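Local coordinates for protein aspergillopepsin-2 heavy chain (Aspergillus niger var. macrosporus, PDB 1Y43) that forms the heavy chain of a secreted fungal acid endopeptidase of the glutamic peptidase (G1) family, which cleaves proteins, at residues Ala40-Tyr45 and His90-Asn95; Val11-Asp16 and Gly98-Thr103; Asp54-Glu59 and Thr84-Thr89; Glu4-Ala9 and Glu110-Gly115. All coordinates share one frame; numbering follows the deposited sequence.

Contact 1: Ala40-Tyr45 and His90-Asn95; sequences AWYEWY and HTFSGN
Tyr42 turns CG into the space between its backbone N and carbonyl carbon (chi1 61°), while His90 holds CG trans to N (chi1 179°); together these torsions lay the two rings over one another. They belong to an aromatic cluster, completed by Trp44 and Phe92, that packs between two sheets of the beta sandwich near its surface. The strands carrying it, 40-45 and 90-92, run nearly parallel with their axes 9.2 Å apart, facing each other across the sandwich without backbone bonds. Tyr42 and His90 form an offset stack with planes only 10° apart and centroids separated by 4.0 Å. His90 CB lies over the same tyrosine ring as a CH-pi contact, 3.9 Å from the centroid of Tyr42. Phe92 is gripped on both faces: Trp44 presents its edge to one, and His90 CD2 sits over the centre of the other. The phenyl tip also reaches back to the tyrosine, with Phe92 CZ 3.6 Å from Tyr42 CD1. Phe52 meets the Tyr42 ring and Leu23 touches Phe92, tying the cluster to its neighbours. Trp44 NE1 is satisfied by Gly98 O, while on the benzo side of the indole Trp44 CE3 lies 3.6 Å from Phe92 CG.

Contact 2: Val11-Asp16 and Gly98-Thr103; sequences VGIDGD and GDLCET
Asp14 reaches from just beyond the end of strand 4-13 into the turn at Leu100-Thr103 and turns both carboxylate oxygens toward successive backbone N-H groups. Two of the donors come in on syn lone pairs, one to each oxygen: Thr103 N lies 2.9 Å from Asp14 OD1, and Glu102 N lies 2.8 Å from Asp14 OD2 in a fairly straight bond (163°). The third arrives differently. Cys101 N, also 2.8 Å from Asp14 OD2, stands above the carboxylate plane, 46° out of it, so this one oxygen takes two donors from distinct directions. Glu102 has a positive phi (67°), consistent with the tight turn of the loop round the acid. Leu100 lies alongside, its CB 3.3 Å from Asp14 OD2, and its branch CD2 turns toward the strand, 4.1 Å from Ile13 O. Ile13 adds apolar cover through CG2, which rests 4.1 Å from Glu102 CA.

The turn is tied further by the disulfide from Cys101 to Cys18, and its Glu102 and Thr103 form backbone hydrogen bonds to the other protein chain of the assembly. Asn104 N adds a bond to Asp14 OD1, so four consecutive amides converge on a single buried carboxylate. So many donors on one buried group satisfy both oxygens and probably hold the loop leading into strand 104-114 in shape.

Contact 3: Asp54-Glu59 and Thr84-Thr89; sequences DITISE and TGQSVT
Gln86 drapes its aliphatic part across Ile55, its CB lying 3.9 Å from Ile55 CD1, and carries its amide onward to the backbone of Thr56. Its segment leads into strand 86-92, at the edge, within this chain, of a three-stranded antiparallel sheet in this beta sandwich, and segment 54-59 is the loop leading from strand 50-52 into that sheet. No backbone-to-backbone bond joins the two segments; the glutamine amide bridges them instead, meeting both the N-H and the C=O of Thr56. Gln86 NE2 donates to Thr56 O over 3.2 Å, in the carbonyl plane on a lone pair, and the acceptor lies close to the plane of the amide. In the other direction Thr56 N gives Gln86 OE1 a weak bond of 3.4 Å. A second bond from Gln86 NE2, 2.9 Å to Thr84 OG1, leaves the amide plane by 32°. These partners on nitrogen and oxygen together restrict the turn of the amide, and Thr56 O is further held by Asn81 ND2.

Beside this polar bridge the contact turns apolar. Val88 points toward the loop, its CG1 4.1 Å from Ile55 CB, and Ile55 continues inward to pack on Ala40 of strand 35-45. Farther along, the side chains of Asp54 and Val88 run antiparallel past one another, bringing Asp54 OD1 to 3.3 Å from Val88 CG1.

Contact 4: Glu4-Ala9 and Glu110-Gly115; sequences EYCASA and EDFESG
The Phe112 ring meets strand 4-9 with Ala7 O at its edge and in its plane, 4.0 Å from Phe112 CE2, while Cys6 and Ser8 approach obliquely on their CB atoms. The closest of these contacts is Cys6 CB to Phe112 CZ, 3.6 Å. Cys6 SG makes a sulfur-aromatic contact 5.4 Å from the ring centroid and well to the side of the ring normal, and the same sulfur is bonded to Cys30. With CG between its backbone N and carbonyl carbon (chi1 58°), Phe112 brings its ring edge back to strand 4-13.

Next to the ring the two backbones pair directly. Ser8 and Glu110 form an antiparallel hydrogen-bonded pair, with Ser8 N to Glu110 O at 3.1 Å and Glu110 N to Ser8 O at 2.8 Å. Their side chains leave on the same face of the sheet, where Ser8 OG lies 3.5 Å from Glu110 CB. A water hydrogen-bonds to Ser8 OG at 3.1 Å and donates a weak bond to Glu110 OE1, which also accepts a hydrogen bond from Trp10 NE1.

On the next residue, Asp111 OD2 is taken by Gln153 NE2. Glu110 also pairs antiparallel with a strand of the other protein chain, so the sheet continues across the interface. Here a hydrogen-bonded antiparallel pair joins strands 4-13 and 104-114, distant in sequence, as neighbours in the mixed sheet of the beta-sandwich fold of the G1 family.

Overall arrangement
Contact 4 is buried and contact 2 partly so, and both use strand 4-13 of the mixed sheet; contacts 1 and 3 lie at the surface and share strand 86-92 of the three-stranded sheet, which contact 1 joins to strand 35-45 of the mixed sheet. Chemistry follows place: contact 4 is true strand pairing, contact 2 a loop wrapped round a carboxylate, contact 1 a cluster of aromatic rings between sheets, and contact 3 an amide bridge to a loop. Contacts 1 and 2 meet where Trp44 CZ2 packs 3.7 Å from Leu100 CG, and contacts 1 and 3 where Ala40 CB lies 4.1 Å from Ile57 CD1. Contacts 2 and 3 sit on opposite sides of the chain's centre.

Contact 1: Ala40-Tyr45 and His90-Asn95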
loop_
_atom_site.group_PDB
_atom_site.type_symbol
_atom_site.label_atom_id
_atom_site.label_comp_id
_atom_site.label_asym_id
_atom_site.label_seq_id
_atom_site.Cartn_x
_atom_site.Cartn_y
_atom_site.Cartn_z
ATOM N N ALA B 40 1.399 -10.822 -4.285
ATOM C CA ALA B 40 1.334 -10.205 -2.965
ATOM C C ALA B 40 2.763 -10.184 -2.431
ATOM O O ALA B 40 3.541 -11.104 -2.697
ATOM C CB ALA B 40 0.411 -11.004 -2.047
ATOM N N TRP B 41 3.095 -9.171 -1.642
ATOM C CA TRP B 41 4.451 -9.027 -1.123
ATOM C C TRP B 41 4.485 -8.309 0.222
ATOM O O TRP B 41 3.483 -7.718 0.644
ATOM C CB TRP B 41 5.281 -8.213 -2.132
ATOM C CG TRP B 41 4.631 -6.890 -2.525
ATOM C CD1 TRP B 41 3.787 -6.674 -3.583
ATOM C CD2 TRP B 41 4.690 -5.646 -1.802
ATOM N NE1 TRP B 41 3.308 -5.381 -3.552
ATOM C CE2 TRP B 41 3.844 -4.729 -2.472
ATOM C CE3 TRP B 41 5.367 -5.218 -0.648
ATOM C CZ2 TRP B 41 3.655 -3.419 -2.029
ATOM C CZ3 TRP B 41 5.177 -3.910 -0.207
ATOM C CH2 TRP B 41 4.325 -3.028 -0.900
ATOM N N TYR B 42 5.635 -8.370 0.895
ATOM C CA TYR B 42 5.827 -7.669 2.168
ATOM C C TYR B 42 7.206 -7.029 2.121
ATOM O O TYR B 42 8.073 -7.460 1.353
ATOM C CB TYR B 42 5.750 -8.608 3.380
ATOM C CG TYR B 42 6.801 -9.695 3.397
ATOM C CD1 TYR B 42 8.081 -9.457 3.908
ATOM C CD2 TYR B 42 6.514 -10.960 2.879
ATOM C CE1 TYR B 42 9.046 -10.455 3.901
ATOM C CE2 TYR B 42 7.463 -11.970 2.865
ATOM C CZ TYR B 42 8.728 -11.709 3.376
ATOM O OH TYR B 42 9.669 -12.711 3.357
ATOM N N GLU B 43 7.416 -6.013 2.948
ATOM C CA GLU B 43 8.701 -5.346 2.990
ATOM C C GLU B 43 8.880 -4.526 4.244
ATOM O O GLU B 43 7.946 -3.874 4.711
ATOM C CB GLU B 43 8.865 -4.413 1.778
ATOM C CG GLU B 43 10.155 -3.574 1.825
ATOM C CD GLU B 43 10.499 -2.896 0.500
ATOM O OE1 GLU B 43 9.608 -2.720 -0.362
ATOM O OE2 GLU B 43 11.694 -2.575 0.322
ATOM N N TRP B 44 10.058 -4.632 4.830
ATOM C CA TRP B 44 10.400 -3.810 5.970
ATOM C C TRP B 44 11.604 -3.012 5.452
ATOM O O TRP B 44 12.760 -3.440 5.574
ATOM C CB TRP B 44 10.771 -4.631 7.215
ATOM C CG TRP B 44 10.935 -3.770 8.462
ATOM C CD1 TRP B 44 11.750 -2.661 8.613
ATOM C CD2 TRP B 44 10.250 -3.918 9.705
ATOM N NE1 TRP B 44 11.598 -2.127 9.859
ATOM C CE2 TRP B 44 10.679 -2.877 10.554
ATOM C CE3 TRP B 44 9.297 -4.833 10.185
ATOM C CZ2 TRP B 44 10.194 -2.719 11.862
ATOM C CZ3 TRP B 44 8.815 -4.676 11.480
ATOM C CH2 TRP B 44 9.262 -3.628 12.300
ATOM N N TYR B 45 11.312 -1.911 4.768
ATOM C CA TYR B 45 12.340 -1.039 4.213
ATOM C C TYR B 45 13.273 -0.627 5.355
ATOM O O TYR B 45 12.798 -0.308 6.439
ATOM C CB TYR B 45 11.648 0.176 3.588
ATOM C CG TYR B 45 12.576 1.237 3.063
ATOM C CD1 TYR B 45 13.067 2.240 3.905
ATOM C CD2 TYR B 45 12.964 1.247 1.726
ATOM C CE1 TYR B 45 13.926 3.236 3.425
ATOM C CE2 TYR B 45 13.820 2.240 1.228
ATOM C CZ TYR B 45 14.301 3.228 2.085
ATOM O OH TYR B 45 15.169 4.197 1.611
ATOM N N HIS B 90 3.778 -12.776 7.471
ATOM C CA HIS B 90 5.222 -12.837 7.644
ATOM C C HIS B 90 5.510 -12.121 8.957
ATOM O O HIS B 90 5.088 -10.977 9.143
ATOM C CB HIS B 90 5.992 -12.129 6.529
ATOM C CG HIS B 90 7.471 -12.185 6.728
ATOM N ND1 HIS B 90 8.231 -13.270 6.359
ATOM C CD2 HIS B 90 8.330 -11.324 7.348
ATOM C CE1 HIS B 90 9.479 -13.090 6.742
ATOM N NE2 HIS B 90 9.559 -11.916 7.344
ATOM N N THR B 91 6.176 -12.811 9.878
ATOM C CA THR B 91 6.518 -12.232 11.161
ATOM C C THR B 91 7.982 -11.785 11.168
ATOM O O THR B 91 8.872 -12.527 10.732
ATOM C CB THR B 91 6.276 -13.260 12.291
ATOM O OG1 THR B 91 4.887 -13.610 12.324
ATOM C CG2 THR B 91 6.678 -12.706 13.645
ATOM N N PHE B 92 8.208 -10.547 11.589
ATOM C CA PHE B 92 9.543 -9.983 11.691
ATOM C C PHE B 92 9.821 -9.975 13.192
ATOM O O PHE B 92 9.405 -9.055 13.888
ATOM C CB PHE B 92 9.562 -8.532 11.172
ATOM C CG PHE B 92 9.128 -8.366 9.730
ATOM C CD1 PHE B 92 10.065 -8.402 8.709
ATOM C CD2 PHE B 92 7.809 -8.029 9.419
ATOM C CE1 PHE B 92 9.700 -8.105 7.409
ATOM C CE2 PHE B 92 7.433 -7.729 8.117
ATOM C CZ PHE B 92 8.380 -7.759 7.111
ATOM N N SER B 93 10.506 -11.000 13.696
ATOM C CA SER B 93 10.791 -11.123 15.134
ATOM C C SER B 93 11.830 -10.141 15.643
ATOM O O SER B 93 11.990 -9.945 16.849
ATOM C CB SER B 93 11.255 -12.538 15.448
ATOM O OG SER B 93 10.474 -13.473 14.726
ATOM N N GLY B 94 12.524 -9.522 14.705
ATOM C CA GLY B 94 13.560 -8.567 15.024
ATOM C C GLY B 94 14.535 -8.751 13.880
ATOM O O GLY B 94 14.147 -9.278 12.824
ATOM N N ASN B 95 15.795 -8.374 14.085
ATOM C CA ASN B 95 16.823 -8.504 13.053
ATOM C C ASN B 95 16.482 -7.654 11.823
ATOM O O ASN B 95 16.945 -7.928 10.710
ATOM C CB ASN B 95 17.006 -9.985 12.646
ATOM C CG ASN B 95 17.484 -10.866 13.806
ATOM O OD1 ASN B 95 18.526 -10.618 14.409
ATOM N ND2 ASN B 95 16.727 -11.905 14.107
#

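Contact 2: Val11-Asp16 and Gly98-Thr103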
loop_
_atom_site.group_PDB
_atom_site.type_symbol
_atom_site.label_atom_id
_atom_site.label_comp_id
_atom_site.label_asym_id
_atom_site.label_seq_id
_atom_site.Cartn_x
_atom_site.Cartn_y
_atom_site.Cartn_z
ATOM N N VAL B 11 -0.726 -0.992 2.464
ATOM C CA VAL B 11 -0.937 -0.237 3.694
ATOM C C VAL B 11 0.404 -0.311 4.413
ATOM O O VAL B 11 1.180 -1.277 4.237
ATOM C CB VAL B 11 -2.060 -0.809 4.614
ATOM C CG1 VAL B 11 -3.392 -0.715 3.922
ATOM C CG2 VAL B 11 -1.737 -2.232 5.056
ATOM N N GLY B 12 0.703 0.708 5.193
ATOM C CA GLY B 12 1.968 0.695 5.888
ATOM C C GLY B 12 2.103 1.704 7.000
ATOM O O GLY B 12 1.213 2.531 7.233
ATOM N N ILE B 13 3.188 1.543 7.748
ATOM C CA ILE B 13 3.551 2.427 8.842
ATOM C C ILE B 13 4.886 3.086 8.456
ATOM O O ILE B 13 5.823 2.404 8.022
ATOM C CB ILE B 13 3.735 1.635 10.160
ATOM C CG1 ILE B 13 2.383 1.040 10.588
ATOM C CG2 ILE B 13 4.310 2.536 11.261
ATOM C CD1 ILE B 13 2.450 0.144 11.826
ATOM N N ASP B 14 4.921 4.413 8.566
ATOM C CA ASP B 14 6.096 5.232 8.292
ATOM C C ASP B 14 6.504 5.375 6.837
ATOM O O ASP B 14 5.788 4.924 5.940
ATOM C CB ASP B 14 7.263 4.799 9.188
ATOM C CG ASP B 14 6.968 5.047 10.665
ATOM O OD1 ASP B 14 6.247 6.014 10.969
ATOM O OD2 ASP B 14 7.447 4.272 11.514
ATOM N N GLY B 15 7.574 6.122 6.605
ATOM C CA GLY B 15 8.040 6.335 5.248
ATOM C C GLY B 15 7.799 7.728 4.687
ATOM O O GLY B 15 8.405 8.083 3.680
ATOM N N ASP B 16 6.919 8.513 5.304
ATOM C CA ASP B 16 6.661 9.864 4.805
ATOM C C ASP B 16 7.467 10.890 5.603
ATOM O O ASP B 16 8.322 11.572 5.043
ATOM C CB ASP B 16 5.165 10.189 4.832
ATOM C CG ASP B 16 4.849 11.552 4.233
ATOM O OD1 ASP B 16 5.729 12.181 3.610
ATOM O OD2 ASP B 16 3.706 11.999 4.384
ATOM N N GLY B 98 15.867 -1.407 10.059
ATOM C CA GLY B 98 15.474 -0.050 10.392
ATOM C C GLY B 98 14.407 0.047 11.464
ATOM O O GLY B 98 13.503 -0.792 11.545
ATOM N N ASP B 99 14.514 1.075 12.294
ATOM C CA ASP B 99 13.559 1.296 13.374
ATOM C C ASP B 99 12.426 2.189 12.940
ATOM O O ASP B 99 12.643 3.216 12.313
ATOM C CB ASP B 99 14.230 1.954 14.586
ATOM C CG ASP B 99 15.161 1.021 15.319
ATOM O OD1 ASP B 99 15.061 -0.213 15.138
ATOM O OD2 ASP B 99 16.014 1.526 16.077
ATOM N N LEU B 100 11.208 1.799 13.303
ATOM C CA LEU B 100 10.032 2.587 12.990
ATOM C C LEU B 100 9.957 3.779 13.941
ATOM O O LEU B 100 10.518 3.738 15.033
ATOM C CB LEU B 100 8.777 1.753 13.220
ATOM C CG LEU B 100 8.575 0.545 12.322
ATOM C CD1 LEU B 100 7.350 -0.231 12.809
ATOM C CD2 LEU B 100 8.401 1.024 10.887
ATOM N N CYS B 101 9.310 4.856 13.504
ATOM C CA CYS B 101 9.076 6.017 14.369
ATOM C C CYS B 101 7.627 5.912 14.851
ATOM O O CYS B 101 7.261 6.487 15.870
ATOM C CB CYS B 101 9.166 7.336 13.604
ATOM S SG CYS B 101 10.649 7.622 12.626
ATOM N N GLU B 102 6.801 5.224 14.056
ATOM C CA GLU B 102 5.372 5.047 14.312
ATOM C C GLU B 102 4.615 6.374 14.211
ATOM O O GLU B 102 3.627 6.607 14.912
ATOM C CB GLU B 102 5.132 4.324 15.646
ATOM C CG GLU B 102 5.717 2.924 15.649
ATOM C CD GLU B 102 5.444 2.135 16.918
ATOM O OE1 GLU B 102 4.979 2.709 17.924
ATOM O OE2 GLU B 102 5.696 0.917 16.887
ATOM N N THR B 103 5.063 7.221 13.281
ATOM C CA THR B 103 4.456 8.528 13.072
ATOM C C THR B 103 3.581 8.640 11.831
ATOM O O THR B 103 2.884 9.633 11.666
ATOM C CB THR B 103 5.516 9.662 13.074
ATOM O OG1 THR B 103 6.504 9.392 12.079
ATOM C CG2 THR B 103 6.191 9.759 14.449
#

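Contact 3: Asp54-Glu59 and Thr84-Thr89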
loop_
_atom_site.group_PDB
_atom_site.type_symbol
_atom_site.label_atom_id
_atom_site.label_comp_id
_atom_site.label_asym_id
_atom_site.label_seq_id
_atom_site.Cartn_x
_atom_site.Cartn_y
_atom_site.Cartn_z
ATOM N N ASP B 54 2.819 -18.407 -1.510
ATOM C CA ASP B 54 1.739 -19.333 -1.195
ATOM C C ASP B 54 0.339 -18.711 -1.170
ATOM O O ASP B 54 -0.511 -19.112 -0.374
ATOM C CB ASP B 54 2.046 -20.085 0.115
ATOM C CG ASP B 54 2.337 -19.154 1.294
ATOM O OD1 ASP B 54 2.654 -17.948 1.094
ATOM O OD2 ASP B 54 2.261 -19.645 2.448
ATOM N N ILE B 55 0.119 -17.708 -2.015
ATOM C CA ILE B 55 -1.188 -17.065 -2.103
ATOM C C ILE B 55 -1.451 -16.604 -3.530
ATOM O O ILE B 55 -0.598 -15.987 -4.181
ATOM C CB ILE B 55 -1.374 -15.881 -1.105
ATOM C CG1 ILE B 55 -2.852 -15.456 -1.081
ATOM C CG2 ILE B 55 -0.486 -14.682 -1.497
ATOM C CD1 ILE B 55 -3.249 -14.590 0.107
ATOM N N THR B 56 -2.630 -16.955 -4.020
ATOM C CA THR B 56 -3.060 -16.613 -5.368
ATOM C C THR B 56 -3.951 -15.370 -5.340
ATOM O O THR B 56 -4.889 -15.290 -4.541
ATOM C CB THR B 56 -3.842 -17.788 -5.970
ATOM O OG1 THR B 56 -2.990 -18.930 -6.025
ATOM C CG2 THR B 56 -4.334 -17.447 -7.364
ATOM N N ILE B 57 -3.624 -14.408 -6.199
ATOM C CA ILE B 57 -4.349 -13.147 -6.317
ATOM C C ILE B 57 -4.926 -13.069 -7.742
ATOM O O ILE B 57 -4.183 -13.243 -8.712
ATOM C CB ILE B 57 -3.382 -11.934 -6.125
ATOM C CG1 ILE B 57 -2.516 -12.087 -4.871
ATOM C CG2 ILE B 57 -4.172 -10.624 -6.113
ATOM C CD1 ILE B 57 -3.266 -11.974 -3.564
ATOM N N SER B 58 -6.230 -12.820 -7.865
ATOM C CA SER B 58 -6.887 -12.705 -9.175
ATOM C C SER B 58 -7.706 -11.416 -9.269
ATOM O O SER B 58 -8.112 -10.843 -8.253
ATOM C CB SER B 58 -7.852 -13.877 -9.422
ATOM O OG SER B 58 -7.200 -15.136 -9.345
ATOM N N GLU B 59 -7.983 -10.980 -10.494
ATOM C CA GLU B 59 -8.774 -9.774 -10.695
ATOM C C GLU B 59 -10.114 -9.949 -9.983
ATOM O O GLU B 59 -10.706 -11.036 -10.011
ATOM C CB GLU B 59 -9.027 -9.530 -12.191
ATOM C CG GLU B 59 -9.623 -8.154 -12.529
ATOM C CD GLU B 59 -11.131 -8.028 -12.289
ATOM O OE1 GLU B 59 -11.845 -9.053 -12.294
ATOM O OE2 GLU B 59 -11.611 -6.884 -12.114
ATOM N N THR B 84 -10.999 -16.284 -1.576
ATOM C CA THR B 84 -10.591 -17.680 -1.577
ATOM C C THR B 84 -10.359 -18.270 -0.195
ATOM O O THR B 84 -10.120 -19.469 -0.067
ATOM C CB THR B 84 -9.310 -17.862 -2.390
ATOM O OG1 THR B 84 -8.260 -17.095 -1.794
ATOM C CG2 THR B 84 -9.512 -17.391 -3.823
ATOM N N GLY B 85 -10.354 -17.420 0.827
ATOM C CA GLY B 85 -10.114 -17.892 2.180
ATOM C C GLY B 85 -8.644 -18.088 2.534
ATOM O O GLY B 85 -8.347 -18.647 3.591
ATOM N N GLN B 86 -7.724 -17.656 1.669
ATOM C CA GLN B 86 -6.274 -17.808 1.913
ATOM C C GLN B 86 -5.765 -16.636 2.761
ATOM O O GLN B 86 -6.166 -15.500 2.553
ATOM C CB GLN B 86 -5.460 -17.806 0.602
ATOM C CG GLN B 86 -5.646 -18.983 -0.373
ATOM C CD GLN B 86 -5.058 -18.681 -1.771
ATOM O OE1 GLN B 86 -4.209 -19.413 -2.283
ATOM N NE2 GLN B 86 -5.502 -17.579 -2.376
ATOM N N SER B 87 -4.826 -16.912 3.657
ATOM C CA SER B 87 -4.261 -15.886 4.520
ATOM C C SER B 87 -2.809 -16.242 4.765
ATOM O O SER B 87 -2.494 -17.409 5.034
ATOM C CB SER B 87 -5.026 -15.842 5.843
ATOM O OG SER B 87 -4.588 -14.784 6.672
ATOM N N VAL B 88 -1.923 -15.267 4.586
ATOM C CA VAL B 88 -0.492 -15.462 4.800
ATOM C C VAL B 88 0.039 -14.325 5.668
ATOM O O VAL B 88 -0.382 -13.171 5.530
ATOM C CB VAL B 88 0.320 -15.518 3.451
ATOM C CG1 VAL B 88 -0.052 -16.773 2.651
ATOM C CG2 VAL B 88 0.056 -14.283 2.593
ATOM N N THR B 89 0.946 -14.662 6.577
ATOM C CA THR B 89 1.534 -13.668 7.467
ATOM C C THR B 89 3.024 -13.867 7.553
ATOM O O THR B 89 3.478 -15.003 7.667
ATOM C CB THR B 89 0.982 -13.778 8.939
ATOM O OG1 THR B 89 -0.430 -13.509 8.956
ATOM C CG2 THR B 89 1.698 -12.773 9.886
#

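Contact 4: Glu4-Ala9 and Glu110-Gly115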
loop_
_atom_site.group_PDB
_atom_site.type_symbol
_atom_site.label_atom_id
_atom_site.label_comp_id
_atom_site.label_asym_id
_atom_site.label_seq_id
_atom_site.Cartn_x
_atom_site.Cartn_y
_atom_site.Cartn_z
ATOM N N GLU B 4 5.391 -2.909 -20.473
ATOM C CA GLU B 4 4.643 -3.388 -19.315
ATOM C C GLU B 4 4.323 -2.240 -18.373
ATOM O O GLU B 4 5.182 -1.413 -18.078
ATOM C CB GLU B 4 5.424 -4.461 -18.559
ATOM C CG GLU B 4 4.628 -5.071 -17.429
ATOM C CD GLU B 4 5.268 -6.306 -16.836
ATOM O OE1 GLU B 4 6.330 -6.772 -17.324
ATOM O OE2 GLU B 4 4.692 -6.822 -15.863
ATOM N N TYR B 5 3.088 -2.211 -17.898
ATOM C CA TYR B 5 2.623 -1.173 -16.994
ATOM C C TYR B 5 2.217 -1.811 -15.685
ATOM O O TYR B 5 1.540 -2.831 -15.700
ATOM C CB TYR B 5 1.388 -0.507 -17.585
ATOM C CG TYR B 5 1.632 0.109 -18.921
ATOM C CD1 TYR B 5 1.576 -0.656 -20.080
ATOM C CD2 TYR B 5 1.936 1.457 -19.027
ATOM C CE1 TYR B 5 1.821 -0.088 -21.320
ATOM C CE2 TYR B 5 2.184 2.043 -20.258
ATOM C CZ TYR B 5 2.125 1.266 -21.399
ATOM O OH TYR B 5 2.394 1.858 -22.616
ATOM N N CYS B 6 2.582 -1.196 -14.565
ATOM C CA CYS B 6 2.215 -1.744 -13.255
ATOM C C CYS B 6 1.814 -0.644 -12.284
ATOM O O CYS B 6 2.032 0.546 -12.528
ATOM C CB CYS B 6 3.403 -2.480 -12.614
ATOM S SG CYS B 6 4.157 -3.852 -13.545
ATOM N N ALA B 7 1.284 -1.079 -11.144
ATOM C CA ALA B 7 0.904 -0.203 -10.044
ATOM C C ALA B 7 0.847 -1.118 -8.821
ATOM O O ALA B 7 0.851 -2.336 -8.965
ATOM C CB ALA B 7 -0.457 0.435 -10.310
ATOM N N SER B 8 0.881 -0.548 -7.628
ATOM C CA SER B 8 0.796 -1.352 -6.418
ATOM C C SER B 8 -0.154 -0.658 -5.431
ATOM O O SER B 8 -0.341 0.565 -5.488
ATOM C CB SER B 8 2.184 -1.509 -5.785
ATOM O OG SER B 8 2.637 -0.268 -5.261
ATOM N N ALA B 9 -0.750 -1.435 -4.542
ATOM C CA ALA B 9 -1.628 -0.889 -3.516
ATOM C C ALA B 9 -1.149 -1.551 -2.233
ATOM O O ALA B 9 -0.970 -2.775 -2.186
ATOM C CB ALA B 9 -3.078 -1.261 -3.782
ATOM N N GLU B 110 0.935 3.076 -5.440
ATOM C CA GLU B 110 2.238 3.580 -5.835
ATOM C C GLU B 110 2.747 3.197 -7.212
ATOM O O GLU B 110 2.410 2.135 -7.750
ATOM C CB GLU B 110 3.264 3.115 -4.794
ATOM C CG GLU B 110 4.717 3.428 -5.134
ATOM C CD GLU B 110 5.709 2.964 -4.074
ATOM O OE1 GLU B 110 5.303 2.466 -3.008
ATOM O OE2 GLU B 110 6.917 3.108 -4.314
ATOM N N ASP B 111 3.547 4.098 -7.780
ATOM C CA ASP B 111 4.224 3.837 -9.039
ATOM C C ASP B 111 5.627 3.505 -8.500
ATOM O O ASP B 111 6.386 4.400 -8.126
ATOM C CB ASP B 111 4.260 5.094 -9.921
ATOM C CG ASP B 111 4.909 4.831 -11.278
ATOM O OD1 ASP B 111 5.348 3.685 -11.517
ATOM O OD2 ASP B 111 4.984 5.754 -12.106
ATOM N N PHE B 112 5.935 2.217 -8.386
ATOM C CA PHE B 112 7.211 1.788 -7.821
ATOM C C PHE B 112 8.428 1.869 -8.748
ATOM O O PHE B 112 8.293 1.935 -9.965
ATOM C CB PHE B 112 7.063 0.388 -7.206
ATOM C CG PHE B 112 6.589 -0.675 -8.167
ATOM C CD1 PHE B 112 7.506 -1.376 -8.940
ATOM C CD2 PHE B 112 5.230 -0.997 -8.278
ATOM C CE1 PHE B 112 7.096 -2.396 -9.795
ATOM C CE2 PHE B 112 4.808 -2.017 -9.129
ATOM C CZ PHE B 112 5.742 -2.717 -9.895
ATOM N N GLU B 113 9.617 1.896 -8.156
ATOM C CA GLU B 113 10.861 1.963 -8.936
ATOM C C GLU B 113 11.153 0.610 -9.552
ATOM O O GLU B 113 10.966 -0.422 -8.908
ATOM C CB GLU B 113 12.044 2.299 -8.043
ATOM C CG GLU B 113 11.865 3.524 -7.212
ATOM C CD GLU B 113 12.426 3.348 -5.819
ATOM O OE1 GLU B 113 12.573 2.177 -5.376
ATOM O OE2 GLU B 113 12.716 4.376 -5.154
ATOM N N SER B 114 11.607 0.621 -10.799
ATOM C CA SER B 114 11.970 -0.606 -11.494
ATOM C C SER B 114 12.834 -0.211 -12.669
ATOM O O SER B 114 12.421 0.581 -13.513
ATOM C CB SER B 114 10.734 -1.372 -11.974
ATOM O OG SER B 114 11.094 -2.666 -12.445
ATOM N N GLY B 115 14.043 -0.754 -12.706
ATOM C CA GLY B 115 14.970 -0.426 -13.765
ATOM C C GLY B 115 15.677 0.868 -13.410
ATOM O O GLY B 115 16.096 1.064 -12.271
HETATM O O HOH W 1 5.517 -0.707 -4.304
#